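Long-range contact in acidocalcisomal pyrophosphatase (Trypanosoma cruzi, PDB 5CUV), which probably hydrolyses inorganic diphosphate to phosphate in a magnesium-dependent reaction: residues M266-G271 and I298-T303. Sequence-based numbering, arbitrary orientation.
Sequences MMWNYG and IEIGMT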
loop_
_atom_site.group_PDB
_atom_site.type_symbol
_atom_site.label_atom_id
_atom_site.label_comp_id
_atom_site.label_asym_id
_atom_site.label_seq_id
_atom_site.Cartn_x
_atom_site.Cartn_y
_atom_site.Cartn_z
HETATM N N MSE A 266 3.971 -7.506 24.656
HETATM C CA MSE A 266 4.735 -6.814 23.799
HETATM C C MSE A 266 4.158 -6.345 22.594
HETATM O O MSE A 266 3.535 -6.989 22.062
HETATM C CB MSE A 266 5.788 -7.804 23.477
HETATM C CG MSE A 266 7.247 -7.532 23.766
HETATM SE SE MSE A 266 8.129 -6.034 23.045
HETATM C CE MSE A 266 8.948 -6.805 24.439
HETATM N N MSE A 267 4.331 -5.244 22.024
HETATM C CA MSE A 267 3.542 -4.934 20.972
HETATM C C MSE A 267 4.108 -4.860 19.686
HETATM O O MSE A 267 3.493 -4.605 18.806
HETATM C CB MSE A 267 3.088 -3.620 21.277
HETATM C CG MSE A 267 2.084 -3.531 22.338
HETATM SE SE MSE A 267 1.916 -2.301 23.781
HETATM C CE MSE A 267 0.215 -2.956 23.702
ATOM N N TRP A 268 5.346 -5.129 19.620
ATOM C CA TRP A 268 6.040 -5.297 18.376
ATOM C C TRP A 268 6.728 -6.644 18.466
ATOM O O TRP A 268 6.747 -7.285 19.523
ATOM C CB TRP A 268 7.033 -4.157 18.375
ATOM C CG TRP A 268 6.344 -2.865 18.562
ATOM C CD1 TRP A 268 5.702 -2.113 17.598
ATOM C CD2 TRP A 268 6.060 -2.221 19.820
ATOM N NE1 TRP A 268 5.027 -1.059 18.186
ATOM C CE2 TRP A 268 5.227 -1.106 19.545
ATOM C CE3 TRP A 268 6.418 -2.489 21.155
ATOM C CZ2 TRP A 268 4.747 -0.261 20.568
ATOM C CZ3 TRP A 268 5.945 -1.667 22.150
ATOM C CH2 TRP A 268 5.111 -0.555 21.857
ATOM N N ASN A 269 7.279 -7.106 17.375
ATOM C CA ASN A 269 7.962 -8.360 17.411
ATOM C C ASN A 269 9.311 -7.975 18.009
ATOM O O ASN A 269 9.984 -7.034 17.525
ATOM C CB ASN A 269 8.142 -8.855 16.007
ATOM C CG ASN A 269 6.851 -9.292 15.390
ATOM O OD1 ASN A 269 6.209 -10.193 15.930
ATOM N ND2 ASN A 269 6.442 -8.668 14.261
ATOM N N TYR A 270 9.700 -8.690 19.055
ATOM C CA TYR A 270 10.936 -8.452 19.740
ATOM C C TYR A 270 11.894 -9.595 19.411
ATOM O O TYR A 270 11.530 -10.757 19.481
ATOM C CB TYR A 270 10.670 -8.418 21.233
ATOM C CG TYR A 270 11.829 -7.922 22.055
ATOM C CD1 TYR A 270 12.233 -6.608 21.995
ATOM C CD2 TYR A 270 12.478 -8.772 22.943
ATOM C CE1 TYR A 270 13.251 -6.148 22.814
ATOM C CE2 TYR A 270 13.482 -8.336 23.765
ATOM C CZ TYR A 270 13.873 -7.021 23.708
ATOM O OH TYR A 270 14.863 -6.585 24.559
ATOM N N GLY A 271 13.125 -9.293 19.041
ATOM C CA GLY A 271 14.003 -10.395 18.737
ATOM C C GLY A 271 15.462 -10.034 18.797
ATOM O O GLY A 271 15.921 -9.247 19.610
ATOM N N ILE A 298 13.733 -4.641 17.862
ATOM C CA ILE A 298 12.276 -4.486 17.861
ATOM C C ILE A 298 11.812 -4.187 16.410
ATOM O O ILE A 298 12.231 -3.181 15.827
ATOM C CB ILE A 298 11.907 -3.321 18.762
ATOM C CG1 ILE A 298 12.332 -3.616 20.181
ATOM C CG2 ILE A 298 10.467 -3.076 18.759
ATOM C CD1 ILE A 298 12.339 -2.360 21.039
ATOM N N GLU A 299 10.978 -5.045 15.809
ATOM C CA GLU A 299 10.518 -4.807 14.409
ATOM C C GLU A 299 9.096 -4.246 14.505
ATOM O O GLU A 299 8.221 -4.929 15.004
ATOM C CB GLU A 299 10.543 -6.121 13.574
ATOM C CG GLU A 299 10.167 -6.038 12.058
ATOM C CD GLU A 299 8.635 -5.758 11.705
ATOM O OE1 GLU A 299 8.402 -5.002 10.724
ATOM O OE2 GLU A 299 7.666 -6.272 12.335
ATOM N N ILE A 300 8.871 -3.042 13.972
ATOM C CA ILE A 300 7.597 -2.360 14.051
ATOM C C ILE A 300 6.530 -2.474 12.943
ATOM O O ILE A 300 5.587 -1.708 12.926
ATOM C CB ILE A 300 7.834 -0.867 14.394
ATOM C CG1 ILE A 300 8.266 -0.076 13.180
ATOM C CG2 ILE A 300 8.935 -0.755 15.495
ATOM C CD1 ILE A 300 8.802 1.320 13.545
ATOM N N GLY A 301 6.620 -3.471 12.055
ATOM C CA GLY A 301 5.572 -3.617 11.045
ATOM C C GLY A 301 4.322 -4.169 11.709
ATOM O O GLY A 301 4.340 -4.574 12.882
HETATM N N MSE A 302 3.283 -4.269 10.956
HETATM C CA MSE A 302 1.992 -4.772 11.250
HETATM C C MSE A 302 1.752 -6.175 11.405
HETATM O O MSE A 302 0.958 -6.521 11.963
HETATM C CB MSE A 302 0.985 -4.269 10.270
HETATM C CG MSE A 302 0.955 -4.732 8.856
HETATM SE SE MSE A 302 -0.261 -4.258 7.583
HETATM C CE MSE A 302 -0.249 -2.469 7.545
ATOM N N THR A 303 2.623 -6.939 11.010
ATOM C CA THR A 303 2.538 -8.386 11.022
ATOM C C THR A 303 3.301 -9.023 12.152
ATOM O O THR A 303 4.469 -8.653 12.419
ATOM C CB THR A 303 3.073 -9.060 9.704
ATOM O OG1 THR A 303 2.329 -8.570 8.595
ATOM C CG2 THR A 303 2.898 -10.563 9.753
#
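The amide of Asn269 reaches across to the loop that follows the neighbouring strand: ND2 donates to Thr303 O at 2.7 Å, with the acceptor in the amide plane and the N-H...O angle bent to 145°. Strands 269-272 and 296-299 pair antiparallel here, in the OB-type beta-barrel of soluble family I pyrophosphatases. Asn269 and Glu299 form a hydrogen-bonded pair, in which Glu299 N gives a straight bond to Asn269 O (2.8 Å, 166°) and the return bond from Asn269 N to Glu299 O is long and weak. The two side chains lie on one face of the sheet, alongside each other, amide and carboxylate nearly coplanar, and a second, weak bond links Asn269 ND2 to Glu299 OE2 at 3.3 Å. With OD1 accepting from the backbone N of Lys232 and of Phe305, both ends of the amide are held and its flip is fixed. The bend of the Glu299 chain at chi2 (-71°) brings its carboxylate back to the backbone of Gly301; OE1 takes a bond from Ser335 N and a weak one from Gly301 N. Phe226 of strand 224-228 packs on both Asn269 and Glu299.

On the opposite face, Tyr270 and Ile298 make the adjacent non-hydrogen-bonded pair. Ile298 CG1 meets the tyrosine ring at its edge, 3.5 Å from CD1. The hydroxyl bonds to Lys330 NZ and weakly to the magnesium ligand Asp296, so this face leads to the metal site. Trp268 packs against Cys357 and Ile361 of helix 357-367, and its ring meets Trp233 of the second subunit. Across the contact, Ile298 CG2 approaches Trp268 CB to 3.6 Å, and Trp268 CD1 lies 4.0 Å from CB of Ile300, just past the strand end.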